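Local atomic coordinates of Abbfa_003403 (Acinetobacter baumannii, PDB entry 4ZXH), a protein that probably activates an amino acid, condenses it with an acyl or peptidyl partner and releases the product, as a four-domain nonribosomal peptide synthetase. Residues Val111-Lys116 with Phe392-Glu398; Ser230-Val236 with Leu415-Tyr421; Gly1134-Phe1138 with His1297-Met1301. All blocks are in the same frame, centred on the assembly; numbering follows the deposited sequence. Where two conformers were deposited one is given.

Followed from the N terminus, the chain lays down segment 111-116, on helix 104-115, and then segment 230-236, on strand 229-235, before either finds its partner. Interaction 1 then closes a loop with 275 residues between its segments, and interaction 2 one with 178. Because the four segments come in the order 111, 230, 392, 415, the two loops cross. They also touch: Gln397 and Glu398 of interaction 1 meet Lys420 and Ser231 of interaction 2, tying the loop that leaves the first sheet of the condensation domain to strands of the second. Interaction 3 follows in series within the thioesterase domain, joining strand 1131-1136 to the loop before helix 1303-1316; its nearest atoms lie about 52 Å from interaction 1.

Interaction 1: residues Val111-Lys116 with Phe392-Glu398; sequences VEQDTK and FPVRQQE
Two torsions set the polar groups of Glu112 and Arg395. Chi1 of Glu112 (-78°) places CG beside its own backbone N, and the extended chain beyond carries the carboxylate off the helix to the backbone N of Arg395; the bend at chi3 of Arg395 (55°) turns its guanidinium to Glu398. Arg395 N donates to Glu112 OE2 at 3.0 Å with an N-H...O angle of 164°, meeting the oxygen on its anti side and tilted from the carboxylate plane.

A second carboxylate collects the cations. Arg395 grips Glu398 side-on, with NE 2.9 Å from Glu398 OE2, on its syn lone pair, and NH2 3.2 Å from Glu398 OE1. The extended Lys116 brings NZ to 2.7 Å from the same Glu398 OE1, from the face opposite Arg395 NH2. Ser231 OG probably also bonds Glu398 OE2, although the modelled approach is too short to be reliable.

Nearer the start of the helix segment the contact is apolar: Val111 CG1 lies 3.7 Å from Val394 CG2, the side chains crossing at about a right angle, and Val111 CG2 lies 4.0 Å from Phe392 CE2. Strands 40-49 and 138-146 pack against this cluster. The run 392-398 leads from strand 387-391 of that sheet to strand 403-411 of the sheet holding 229-235, consistent with the latch crossing of condensation domains. With an arginine and a lysine sharing it, Glu398 probably stays ionised.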
ATOM      1  N   VAL A 111       9.367 -28.762 -14.316  1.00 24.09           N
ATOM      2  CA  VAL A 111       8.528 -29.350 -13.285  1.00 22.98           C
ATOM      3  C   VAL A 111       8.072 -28.294 -12.275  1.00 28.97           C
ATOM      4  O   VAL A 111       6.934 -28.314 -11.825  1.00 28.39           O
ATOM      5  CB  VAL A 111       9.281 -30.530 -12.550  1.00 36.87           C
ATOM      6  CG1 VAL A 111       8.473 -31.069 -11.358  1.00 29.04           C
ATOM      7  CG2 VAL A 111       9.612 -31.678 -13.533  1.00 23.84           C
ATOM      8  N   GLU A 112       8.944 -27.359 -11.916  1.00 25.43           N
ATOM      9  CA  GLU A 112       8.503 -26.279 -11.038  1.00 28.21           C
ATOM     10  C   GLU A 112       7.391 -25.472 -11.720  1.00 27.84           C
ATOM     11  O   GLU A 112       6.329 -25.281 -11.131  1.00 30.57           O
ATOM     12  CB  GLU A 112       9.681 -25.389 -10.619  1.00 24.00           C
ATOM     13  CG  GLU A 112      10.536 -26.038  -9.499  1.00 53.20           C
ATOM     14  CD  GLU A 112      11.973 -25.498  -9.398  1.00 53.83           C
ATOM     15  OE1 GLU A 112      12.345 -24.607 -10.202  1.00 57.15           O
ATOM     16  OE2 GLU A 112      12.732 -25.975  -8.514  1.00 49.04           O
ATOM     17  N   GLN A 113       7.593 -25.043 -12.967  1.00 25.10           N
ATOM     18  CA  GLN A 113       6.554 -24.252 -13.622  0.50 26.91           C
ATOM     19  C   GLN A 113       5.275 -25.070 -13.853  1.00 27.49           C
ATOM     20  O   GLN A 113       4.185 -24.545 -13.653  1.00 31.73           O
ATOM     21  CB  GLN A 113       7.070 -23.650 -14.930  0.50 28.54           C
ATOM     22  CG  GLN A 113       6.689 -22.171 -15.139  0.50 31.60           C
ATOM     23  CD  GLN A 113       7.265 -21.204 -14.080  0.50 33.57           C
ATOM     24  OE1 GLN A 113       7.978 -21.602 -13.145  0.50 27.62           O
ATOM     25  NE2 GLN A 113       6.952 -19.919 -14.241  0.50 25.01           N
ATOM     26  N   ASP A 114       5.388 -26.345 -14.209  1.00 34.21           N
ATOM     27  CA  ASP A 114       4.196 -27.176 -14.403  1.00 31.98           C
ATOM     28  C   ASP A 114       3.358 -27.353 -13.137  1.00 33.95           C
ATOM     29  O   ASP A 114       2.133 -27.236 -13.176  1.00 38.16           O
ATOM     30  CB  ASP A 114       4.584 -28.550 -14.937  1.00 36.21           C
ATOM     31  CG  ASP A 114       4.814 -28.551 -16.431  1.00 38.59           C
ATOM     32  OD1 ASP A 114       4.816 -27.451 -17.022  1.00 26.78           O
ATOM     33  OD2 ASP A 114       4.972 -29.658 -17.007  1.00 47.72           O
ATOM     34  N   THR A 115       4.017 -27.640 -12.017  1.00 31.16           N
ATOM     35  CA  THR A 115       3.316 -27.878 -10.758  1.00 24.65           C
ATOM     36  C   THR A 115       2.732 -26.605 -10.141  1.00 23.21           C
ATOM     37  O   THR A 115       1.894 -26.691  -9.260  1.00 21.65           O
ATOM     38  CB  THR A 115       4.243 -28.552  -9.704  1.00 31.13           C
ATOM     39  OG1 THR A 115       5.314 -27.672  -9.344  1.00 28.38           O
ATOM     40  CG2 THR A 115       4.815 -29.875 -10.235  1.00 23.78           C
ATOM     41  N   LYS A 116       3.170 -25.431 -10.592  1.00 31.93           N
ATOM     42  CA  LYS A 116       2.591 -24.162 -10.127  1.00 30.44           C
ATOM     43  C   LYS A 116       1.328 -23.727 -10.880  1.00 25.10           C
ATOM     44  O   LYS A 116       0.787 -22.649 -10.617  1.00 29.33           O
ATOM     45  CB  LYS A 116       3.630 -23.035 -10.214  1.00 22.37           C
ATOM     46  CG  LYS A 116       4.428 -22.907  -8.952  1.00 28.98           C
ATOM     47  CD  LYS A 116       5.746 -22.177  -9.134  1.00 34.27           C
ATOM     48  CE  LYS A 116       6.632 -22.534  -7.927  1.00 43.73           C
ATOM     49  NZ  LYS A 116       7.966 -21.866  -7.961  1.00 62.61           N
ATOM     50  N   PHE A 392      14.072 -36.006  -6.135  1.00 43.96           N
ATOM     51  CA  PHE A 392      13.970 -34.986  -7.178  1.00 38.54           C
ATOM     52  C   PHE A 392      13.469 -33.669  -6.554  1.00 31.12           C
ATOM     53  O   PHE A 392      12.267 -33.448  -6.428  1.00 29.22           O
ATOM     54  CB  PHE A 392      13.057 -35.446  -8.316  1.00 25.07           C
ATOM     55  CG  PHE A 392      13.092 -34.540  -9.522  1.00 26.77           C
ATOM     56  CD1 PHE A 392      13.987 -34.767 -10.547  1.00 27.93           C
ATOM     57  CD2 PHE A 392      12.228 -33.451  -9.623  1.00 31.41           C
ATOM     58  CE1 PHE A 392      14.020 -33.943 -11.644  1.00 32.39           C
ATOM     59  CE2 PHE A 392      12.257 -32.611 -10.712  1.00 26.50           C
ATOM     60  CZ  PHE A 392      13.152 -32.846 -11.723  1.00 34.05           C
ATOM     61  N   PRO A 393      14.394 -32.786  -6.148  1.00 34.23           N
ATOM     62  CA  PRO A 393      13.950 -31.561  -5.466  1.00 24.63           C
ATOM     63  C   PRO A 393      13.194 -30.601  -6.367  1.00 29.67           C
ATOM     64  O   PRO A 393      13.526 -30.391  -7.530  1.00 32.70           O
ATOM     65  CB  PRO A 393      15.257 -30.931  -4.991  1.00 25.58           C
ATOM     66  CG  PRO A 393      16.256 -32.082  -4.978  1.00 33.73           C
ATOM     67  CD  PRO A 393      15.860 -32.938  -6.128  1.00 26.37           C
ATOM     68  N   VAL A 394      12.160 -30.007  -5.799  1.00 35.67           N
ATOM     69  CA  VAL A 394      11.298 -29.092  -6.513  1.00 30.03           C
ATOM     70  C   VAL A 394      10.948 -27.902  -5.613  1.00 30.73           C
ATOM     71  O   VAL A 394      10.401 -28.086  -4.525  1.00 32.84           O
ATOM     72  CB  VAL A 394       9.999 -29.803  -6.971  1.00 29.18           C
ATOM     73  CG1 VAL A 394       8.977 -28.797  -7.392  1.00 43.62           C
ATOM     74  CG2 VAL A 394      10.285 -30.719  -8.124  1.00 25.65           C
ATOM     75  N   ARG A 395      11.273 -26.686  -6.044  1.00 29.94           N
ATOM     76  CA  ARG A 395      10.732 -25.517  -5.366  1.00 34.00           C
ATOM     77  C   ARG A 395       9.198 -25.649  -5.267  1.00 33.64           C
ATOM     78  O   ARG A 395       8.532 -25.964  -6.250  1.00 35.86           O
ATOM     79  CB  ARG A 395      11.112 -24.239  -6.101  1.00 29.43           C
ATOM     80  CG  ARG A 395      12.577 -23.823  -5.955  1.00 26.09           C
ATOM     81  CD  ARG A 395      12.937 -22.689  -6.944  1.00 40.27           C
ATOM     82  NE  ARG A 395      12.067 -21.517  -6.825  1.00 48.67           N
ATOM     83  CZ  ARG A 395      12.104 -20.455  -7.628  1.00 43.49           C
ATOM     84  NH1 ARG A 395      12.965 -20.392  -8.633  1.00 46.13           N
ATOM     85  NH2 ARG A 395      11.271 -19.447  -7.420  1.00 40.65           N
ATOM     86  N   GLN A 396       8.636 -25.449  -4.081  1.00 28.71           N
ATOM     87  CA  GLN A 396       7.188 -25.581  -3.933  1.00 20.91           C
ATOM     88  C   GLN A 396       6.644 -24.781  -2.739  1.00 25.04           C
ATOM     89  O   GLN A 396       7.394 -24.373  -1.846  1.00 28.20           O
ATOM     90  CB  GLN A 396       6.803 -27.064  -3.816  1.00 27.96           C
ATOM     91  CG  GLN A 396       7.458 -27.813  -2.689  1.00 20.51           C
ATOM     92  CD  GLN A 396       6.546 -27.890  -1.491  1.00 26.20           C
ATOM     93  OE1 GLN A 396       5.415 -28.391  -1.584  1.00 24.78           O
ATOM     94  NE2 GLN A 396       7.004 -27.346  -0.361  1.00 28.01           N
ATOM     95  N   GLN A 397       5.330 -24.571  -2.744  1.00 25.09           N
ATOM     96  CA  GLN A 397       4.650 -23.638  -1.834  1.00 33.65           C
ATOM     97  C   GLN A 397       5.431 -22.333  -1.615  1.00 32.32           C
ATOM     98  O   GLN A 397       5.891 -22.036  -0.507  1.00 42.21           O
ATOM     99  CB  GLN A 397       4.373 -24.267  -0.459  1.00 33.42           C
ATOM    100  CG  GLN A 397       4.031 -25.756  -0.442  1.00 42.19           C
ATOM    101  CD  GLN A 397       3.189 -26.217   0.744  1.00 40.95           C
ATOM    102  OE1 GLN A 397       2.903 -25.469   1.663  1.00 38.36           O
ATOM    103  NE2 GLN A 397       2.928 -27.506   0.777  1.00 55.56           N
ATOM    104  N   GLU A 398       5.580 -21.541  -2.662  1.00 21.40           N
ATOM    105  CA  GLU A 398       6.279 -20.277  -2.503  1.00 20.63           C
ATOM    106  C   GLU A 398       5.316 -19.097  -2.525  1.00 25.26           C
ATOM    107  O   GLU A 398       4.377 -19.063  -3.325  1.00 33.42           O
ATOM    108  CB  GLU A 398       7.352 -20.125  -3.580  1.00 19.82           C
ATOM    109  CG  GLU A 398       8.438 -21.151  -3.434  1.00 26.09           C
ATOM    110  CD  GLU A 398       9.438 -21.135  -4.568  1.00 35.11           C
ATOM    111  OE1 GLU A 398       9.027 -20.862  -5.717  1.00 45.85           O
ATOM    112  OE2 GLU A 398      10.631 -21.443  -4.315  1.00 25.74           O
TER

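Interaction 2: residues Ser230-Val236 with Leu415-Tyr421; sequences SSLVFRV and LVGVLKY
Gly417 leaves a hollow in the surface of strand 414-422, and the ring of Phe234 fills it. Phe234 CG sits in the crowded position between backbone N and carbonyl carbon (chi1 61°), which lays the ring across the neighbouring strand. Gly417 CA comes over one ring face, 4.0 Å from the ring centroid and 23° off the normal, a CH-pi contact, while Leu419 N and Leu232 O lie at the ring's edge.

Tyr421 makes the reciprocal crossing: its similar chi1 brings the ring alongside Ser230, its CZ 3.6 Å from Ser230 CB, an oblique approach. The hydroxyls of Ser230 and Tyr421 form only a weak bond, Ser230 OG to Tyr421 OH at 3.4 Å. Helix 428-447 covers this face, touching Leu232, Phe234 and Tyr421.

On the other face, Val418 straddles two neighbours: CG1 rests 3.8 Å from Ser231 CB, and CG2 lies 4.3 Å from Val233 CG2. Lys420 passes Ser231 and sends NZ to Glu406 and to the carbonyls of Gln396 and Gln397. The side chains of Val236 and Leu415 lie side by side, pointing the same way, with CB atoms 4.0 Å apart.

Strand 229-235 is an edge strand of a four-stranded mixed sheet, joined antiparallel to 414-422. Seven backbone bonds join the peptide groups between the strands, while the Lys420 amine, held by Glu406 and two carbonyls, is probably kept charged.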
ATOM      1  N   SER A 230      10.309 -17.303  -3.725  1.00 25.69           N
ATOM      2  CA  SER A 230      11.447 -18.125  -4.085  1.00 25.12           C
ATOM      3  C   SER A 230      11.963 -18.798  -2.824  1.00 22.89           C
ATOM      4  O   SER A 230      11.460 -18.528  -1.736  1.00 30.54           O
ATOM      5  CB  SER A 230      12.536 -17.290  -4.754  1.00 26.34           C
ATOM      6  OG  SER A 230      13.668 -18.093  -5.031  1.00 38.18           O
ATOM      7  N   SER A 231      12.962 -19.665  -2.963  1.00 30.31           N
ATOM      8  CA  SER A 231      13.419 -20.506  -1.847  1.00 31.14           C
ATOM      9  C   SER A 231      14.922 -20.553  -1.803  1.00 29.61           C
ATOM     10  O   SER A 231      15.553 -20.675  -2.842  1.00 35.90           O
ATOM     11  CB  SER A 231      12.897 -21.944  -1.968  1.00 30.28           C
ATOM     12  OG  SER A 231      11.486 -21.999  -2.098  1.00 39.81           O
ATOM     13  N   LEU A 232      15.494 -20.473  -0.608  1.00 29.48           N
ATOM     14  CA  LEU A 232      16.944 -20.590  -0.445  1.00 27.59           C
ATOM     15  C   LEU A 232      17.308 -21.705   0.550  1.00 32.64           C
ATOM     16  O   LEU A 232      17.099 -21.559   1.750  1.00 35.18           O
ATOM     17  CB  LEU A 232      17.530 -19.253   0.006  1.00 28.47           C
ATOM     18  CG  LEU A 232      19.002 -19.256   0.424  1.00 39.16           C
ATOM     19  CD1 LEU A 232      19.871 -19.838  -0.647  1.00 33.85           C
ATOM     20  CD2 LEU A 232      19.449 -17.840   0.748  1.00 39.65           C
ATOM     21  N   VAL A 233      17.838 -22.822   0.059  1.00 34.71           N
ATOM     22  CA  VAL A 233      18.204 -23.918   0.957  1.00 31.17           C
ATOM     23  C   VAL A 233      19.576 -23.685   1.603  1.00 31.00           C
ATOM     24  O   VAL A 233      20.559 -23.372   0.924  1.00 39.09           O
ATOM     25  CB  VAL A 233      18.187 -25.269   0.212  1.00 33.60           C
ATOM     26  CG1 VAL A 233      18.533 -26.416   1.165  1.00 29.80           C
ATOM     27  CG2 VAL A 233      16.807 -25.491  -0.410  1.00 27.37           C
ATOM     28  N   PHE A 234      19.639 -23.803   2.921  1.00 31.67           N
ATOM     29  CA  PHE A 234      20.905 -23.640   3.630  1.00 36.77           C
ATOM     30  C   PHE A 234      21.126 -24.810   4.589  1.00 40.21           C
ATOM     31  O   PHE A 234      20.214 -25.599   4.816  1.00 40.56           O
ATOM     32  CB  PHE A 234      20.934 -22.318   4.394  1.00 33.98           C
ATOM     33  CG  PHE A 234      19.863 -22.202   5.450  1.00 45.13           C
ATOM     34  CD1 PHE A 234      18.567 -21.832   5.109  1.00 31.59           C
ATOM     35  CD2 PHE A 234      20.148 -22.470   6.782  1.00 38.44           C
ATOM     36  CE1 PHE A 234      17.580 -21.742   6.076  1.00 32.73           C
ATOM     37  CE2 PHE A 234      19.163 -22.376   7.760  1.00 33.97           C
ATOM     38  CZ  PHE A 234      17.883 -22.018   7.410  1.00 33.49           C
ATOM     39  N   ARG A 235      22.335 -24.929   5.140  1.00 47.56           N
ATOM     40  CA  ARG A 235      22.601 -25.930   6.182  1.00 49.23           C
ATOM     41  C   ARG A 235      23.365 -25.346   7.359  1.00 47.09           C
ATOM     42  O   ARG A 235      24.293 -24.552   7.186  1.00 50.94           O
ATOM     43  CB  ARG A 235      23.378 -27.117   5.619  1.00 38.14           C
ATOM     44  CG  ARG A 235      22.692 -27.792   4.468  1.00 37.26           C
ATOM     45  CD  ARG A 235      23.519 -28.882   3.876  1.00 39.59           C
ATOM     46  NE  ARG A 235      23.216 -29.010   2.462  1.00 50.73           N
ATOM     47  CZ  ARG A 235      23.587 -30.034   1.706  1.00 50.04           C
ATOM     48  NH1 ARG A 235      24.266 -31.048   2.238  1.00 41.58           N
ATOM     49  NH2 ARG A 235      23.251 -30.044   0.421  1.00 48.39           N
ATOM     50  N   VAL A 236      22.966 -25.750   8.557  1.00 39.58           N
ATOM     51  CA  VAL A 236      23.677 -25.359   9.765  1.00 47.72           C
ATOM     52  C   VAL A 236      24.867 -26.300  10.033  1.00 49.81           C
ATOM     53  O   VAL A 236      24.718 -27.523  10.004  1.00 53.12           O
ATOM     54  CB  VAL A 236      22.734 -25.356  10.969  1.00 41.28           C
ATOM     55  CG1 VAL A 236      23.480 -24.928  12.210  1.00 49.25           C
ATOM     56  CG2 VAL A 236      21.556 -24.433  10.705  1.00 40.02           C
ATOM     57  N   LEU A 415      21.704 -29.501  10.408  1.00 52.82           N
ATOM     58  CA  LEU A 415      20.297 -29.130  10.280  1.00 38.36           C
ATOM     59  C   LEU A 415      20.048 -28.562   8.885  1.00 37.86           C
ATOM     60  O   LEU A 415      20.865 -27.793   8.358  1.00 45.22           O
ATOM     61  CB  LEU A 415      19.904 -28.115  11.354  1.00 38.63           C
ATOM     62  CG  LEU A 415      19.725 -28.604  12.791  1.00 39.98           C
ATOM     63  CD1 LEU A 415      19.645 -27.452  13.749  1.00 40.57           C
ATOM     64  CD2 LEU A 415      18.478 -29.446  12.910  1.00 43.51           C
ATOM     65  N   VAL A 416      18.935 -28.946   8.276  1.00 35.74           N
ATOM     66  CA  VAL A 416      18.623 -28.453   6.936  1.00 33.57           C
ATOM     67  C   VAL A 416      17.419 -27.517   6.975  1.00 41.58           C
ATOM     68  O   VAL A 416      16.375 -27.839   7.564  1.00 40.45           O
ATOM     69  CB  VAL A 416      18.356 -29.604   5.945  1.00 33.53           C
ATOM     70  CG1 VAL A 416      17.824 -29.070   4.632  1.00 33.62           C
ATOM     71  CG2 VAL A 416      19.619 -30.383   5.697  1.00 35.58           C
ATOM     72  N   GLY A 417      17.579 -26.353   6.347  1.00 38.62           N
ATOM     73  CA  GLY A 417      16.558 -25.330   6.370  1.00 45.31           C
ATOM     74  C   GLY A 417      16.294 -24.708   5.019  1.00 40.79           C
ATOM     75  O   GLY A 417      17.139 -24.755   4.113  1.00 37.66           O
ATOM     76  N   VAL A 418      15.104 -24.128   4.890  1.00 36.24           N
ATOM     77  CA  VAL A 418      14.714 -23.429   3.681  1.00 35.07           C
ATOM     78  C   VAL A 418      14.161 -22.079   4.053  1.00 37.46           C
ATOM     79  O   VAL A 418      13.163 -22.010   4.759  1.00 41.04           O
ATOM     80  CB  VAL A 418      13.634 -24.182   2.874  1.00 31.93           C
ATOM     81  CG1 VAL A 418      13.482 -23.561   1.473  1.00 24.97           C
ATOM     82  CG2 VAL A 418      13.975 -25.635   2.756  1.00 27.99           C
ATOM     83  N   LEU A 419      14.800 -21.008   3.590  1.00 38.81           N
ATOM     84  CA  LEU A 419      14.232 -19.675   3.740  1.00 33.17           C
ATOM     85  C   LEU A 419      13.404 -19.342   2.504  1.00 31.39           C
ATOM     86  O   LEU A 419      13.930 -19.211   1.400  1.00 32.55           O
ATOM     87  CB  LEU A 419      15.311 -18.606   3.957  1.00 31.47           C
ATOM     88  CG  LEU A 419      14.720 -17.205   4.246  1.00 33.26           C
ATOM     89  CD1 LEU A 419      14.088 -17.109   5.620  1.00 27.59           C
ATOM     90  CD2 LEU A 419      15.752 -16.122   4.086  1.00 34.24           C
ATOM     91  N   LYS A 420      12.099 -19.227   2.693  1.00 30.60           N
ATOM     92  CA  LYS A 420      11.210 -18.806   1.617  1.00 25.66           C
ATOM     93  C   LYS A 420      10.952 -17.333   1.750  1.00 26.03           C
ATOM     94  O   LYS A 420      10.707 -16.845   2.858  1.00 28.00           O
ATOM     95  CB  LYS A 420       9.906 -19.582   1.664  1.00 22.40           C
ATOM     96  CG  LYS A 420      10.134 -21.059   1.387  1.00 27.65           C
ATOM     97  CD  LYS A 420       8.842 -21.693   1.110  1.00 27.10           C
ATOM     98  CE  LYS A 420       8.982 -23.138   0.850  1.00 26.99           C
ATOM     99  NZ  LYS A 420       7.604 -23.698   0.854  1.00 29.28           N
ATOM    100  N   TYR A 421      11.017 -16.622   0.629  1.00 30.99           N
ATOM    101  CA  TYR A 421      10.894 -15.167   0.629  1.00 27.12           C
ATOM    102  C   TYR A 421      10.129 -14.671  -0.585  1.00 25.41           C
ATOM    103  O   TYR A 421      10.246 -15.215  -1.687  1.00 27.86           O
ATOM    104  CB  TYR A 421      12.274 -14.511   0.675  1.00 24.58           C
ATOM    105  CG  TYR A 421      13.144 -14.781  -0.532  1.00 28.50           C
ATOM    106  CD1 TYR A 421      13.858 -15.973  -0.659  1.00 32.23           C
ATOM    107  CD2 TYR A 421      13.271 -13.840  -1.543  1.00 26.44           C
ATOM    108  CE1 TYR A 421      14.665 -16.223  -1.780  1.00 36.41           C
ATOM    109  CE2 TYR A 421      14.081 -14.077  -2.658  1.00 34.16           C
ATOM    110  CZ  TYR A 421      14.773 -15.261  -2.775  1.00 39.69           C
ATOM    111  OH  TYR A 421      15.568 -15.478  -3.891  1.00 50.31           O
TER

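Interaction 3: residues Gly1134-Phe1138 with His1297-Met1301; sequences GGWCF and HSSIM
Trp1136 ends strand 1131-1136, and Cys1137 turns sharply after it, at phi 54° and psi -128°; opposite them His1297 leads into a 3-10 turn at 1299-1301, where Met1301 N bonds Ser1298 O at 3.1 Å. Cys1137 and His1297 have their CA atoms 7.9 Å apart, so the gap is spanned by side chains, one of them reaching a backbone carbonyl. Trp1136 NE1 donates to His1297 O at 2.9 Å, the acceptor lying near the indole plane and the donor nearly along the C=O axis. Met1301 CG covers one face of the five-membered ring, 3.8 Å from its centroid, with SD oblique to it in a Met-aromatic contact. Cys1137 CB occupies the opposite indole face.

The positive-phi turn, with Gly1135 and Cys1137 in a GxCxG sequence, matches the nucleophile elbow of alpha/beta-hydrolase thioesterases, and Cys1137, His1297 and Asp1164 probably form its catalytic triad. Cys1137 SG lies 3.1 Å from His1297 NE2, at the edge of the imidazole and near its plane. On the far side of that ring, His1297 ND1 bonds Asp1164 OD2, which helps fix its rotation. Trp1136 NE1 sits over an imidazole face, the indole and imidazole planes meeting obliquely at 37°. Ile1300 CG2 approaches Trp1136 NE1 at 4.0 Å.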
ATOM      1  N   GLY A1134     -49.139  -2.673   0.205  1.00 22.84           N
ATOM      2  CA  GLY A1134     -49.066  -1.328   0.704  1.00 27.24           C
ATOM      3  C   GLY A1134     -48.136  -0.449  -0.083  1.00 30.43           C
ATOM      4  O   GLY A1134     -47.400  -0.935  -0.945  1.00 27.41           O
ATOM      5  N   GLY A1135     -48.161   0.841   0.239  1.00 19.30           N
ATOM      6  CA  GLY A1135     -47.408   1.827  -0.503  1.00 18.14           C
ATOM      7  C   GLY A1135     -47.515   3.210   0.120  1.00 27.48           C
ATOM      8  O   GLY A1135     -48.488   3.551   0.828  1.00 18.09           O
ATOM      9  N   TRP A1136     -46.482   4.006  -0.125  1.00 17.75           N
ATOM     10  CA  TRP A1136     -46.491   5.377   0.318  1.00 23.55           C
ATOM     11  C   TRP A1136     -46.947   6.190  -0.874  1.00 25.35           C
ATOM     12  O   TRP A1136     -46.558   5.892  -1.999  1.00 25.89           O
ATOM     13  CB  TRP A1136     -45.106   5.819   0.821  1.00 15.77           C
ATOM     14  CG  TRP A1136     -45.012   7.299   0.886  1.00 17.38           C
ATOM     15  CD1 TRP A1136     -45.608   8.119   1.803  1.00 15.64           C
ATOM     16  CD2 TRP A1136     -44.318   8.153  -0.023  1.00 27.36           C
ATOM     17  NE1 TRP A1136     -45.309   9.436   1.532  1.00 17.62           N
ATOM     18  CE2 TRP A1136     -44.524   9.486   0.407  1.00 29.66           C
ATOM     19  CE3 TRP A1136     -43.534   7.928  -1.163  1.00 29.89           C
ATOM     20  CZ2 TRP A1136     -43.985  10.584  -0.264  1.00 28.52           C
ATOM     21  CZ3 TRP A1136     -42.988   9.032  -1.834  1.00 28.18           C
ATOM     22  CH2 TRP A1136     -43.227  10.336  -1.384  1.00 26.30           C
ATOM     23  N   CYS A1137     -47.785   7.193  -0.653  1.00 32.11           N
ATOM     24  CA  CYS A1137     -48.243   8.036  -1.761  1.00 34.01           C
ATOM     25  C   CYS A1137     -48.859   7.178  -2.891  1.00 30.80           C
ATOM     26  O   CYS A1137     -49.722   6.324  -2.649  1.00 32.93           O
ATOM     27  CB  CYS A1137     -47.073   8.887  -2.284  1.00 27.86           C
ATOM     28  SG  CYS A1137     -47.486  10.235  -3.440  1.00 34.73           S
ATOM     29  N   PHE A1138     -48.385   7.384  -4.112  1.00 17.05           N
ATOM     30  CA  PHE A1138     -48.884   6.685  -5.298  1.00 23.23           C
ATOM     31  C   PHE A1138     -48.773   5.150  -5.185  1.00 26.64           C
ATOM     32  O   PHE A1138     -49.588   4.411  -5.748  1.00 24.72           O
ATOM     33  CB  PHE A1138     -48.124   7.210  -6.508  1.00 22.79           C
ATOM     34  CG  PHE A1138     -48.553   6.635  -7.815  1.00 29.78           C
ATOM     35  CD1 PHE A1138     -49.779   6.958  -8.360  1.00 31.09           C
ATOM     36  CD2 PHE A1138     -47.694   5.812  -8.534  1.00 27.98           C
ATOM     37  CE1 PHE A1138     -50.164   6.436  -9.584  1.00 34.21           C
ATOM     38  CE2 PHE A1138     -48.065   5.296  -9.760  1.00 25.53           C
ATOM     39  CZ  PHE A1138     -49.302   5.607 -10.285  1.00 25.76           C
ATOM     40  N   HIS A1297     -46.374  15.087   3.996  1.00 19.82           N
ATOM     41  CA  HIS A1297     -46.456  14.086   2.942  1.00 20.69           C
ATOM     42  C   HIS A1297     -45.134  13.372   2.692  1.00 21.58           C
ATOM     43  O   HIS A1297     -45.113  12.174   2.415  1.00 24.81           O
ATOM     44  CB  HIS A1297     -46.941  14.725   1.642  1.00 17.02           C
ATOM     45  CG  HIS A1297     -47.218  13.732   0.563  1.00 17.36           C
ATOM     46  ND1 HIS A1297     -48.244  12.811   0.647  1.00 28.20           N
ATOM     47  CD2 HIS A1297     -46.589  13.490  -0.610  1.00 16.84           C
ATOM     48  CE1 HIS A1297     -48.252  12.062  -0.441  1.00 24.95           C
ATOM     49  NE2 HIS A1297     -47.257  12.454  -1.221  1.00 28.16           N
ATOM     50  N   SER A1298     -44.028  14.101   2.791  1.00 25.32           N
ATOM     51  CA  SER A1298     -42.713  13.473   2.701  1.00 27.06           C
ATOM     52  C   SER A1298     -42.134  12.974   4.047  1.00 24.56           C
ATOM     53  O   SER A1298     -41.671  11.841   4.143  1.00 26.53           O
ATOM     54  CB  SER A1298     -41.734  14.441   2.050  1.00 20.51           C
ATOM     55  OG  SER A1298     -41.860  14.341   0.649  1.00 34.37           O
ATOM     56  N   SER A1299     -42.171  13.817   5.074  1.00 17.07           N
ATOM     57  CA  SER A1299     -41.453  13.566   6.315  1.00 21.13           C
ATOM     58  C   SER A1299     -42.052  12.442   7.147  1.00 27.13           C
ATOM     59  O   SER A1299     -41.418  11.959   8.080  1.00 34.61           O
ATOM     60  CB  SER A1299     -41.390  14.843   7.157  1.00 20.82           C
ATOM     61  OG  SER A1299     -42.688  15.305   7.508  1.00 27.06           O
ATOM     62  N   ILE A1300     -43.267  12.026   6.810  1.00 19.90           N
ATOM     63  CA  ILE A1300     -43.898  10.883   7.470  1.00 22.64           C
ATOM     64  C   ILE A1300     -42.994   9.642   7.347  1.00 23.38           C
ATOM     65  O   ILE A1300     -42.994   8.775   8.234  1.00 26.58           O
ATOM     66  CB  ILE A1300     -45.326  10.612   6.873  1.00 26.67           C
ATOM     67  CG1 ILE A1300     -46.064   9.486   7.601  1.00 23.30           C
ATOM     68  CG2 ILE A1300     -45.243  10.292   5.400  1.00 28.79           C
ATOM     69  CD1 ILE A1300     -46.524   9.829   8.964  1.00 23.20           C
ATOM     70  N   MET A1301     -42.184   9.598   6.285  1.00 19.26           N
ATOM     71  CA  MET A1301     -41.282   8.474   6.025  1.00 15.15           C
ATOM     72  C   MET A1301     -39.832   8.692   6.507  1.00 27.10           C
ATOM     73  O   MET A1301     -38.967   7.841   6.259  1.00 30.55           O
ATOM     74  CB  MET A1301     -41.291   8.149   4.524  1.00 14.47           C
ATOM     75  CG  MET A1301     -42.700   7.845   3.966  1.00 29.41           C
ATOM     76  SD  MET A1301     -43.420   6.209   4.314  1.00 18.95           S
ATOM     77  CE  MET A1301     -44.030   6.467   5.965  1.00 76.29           C
TER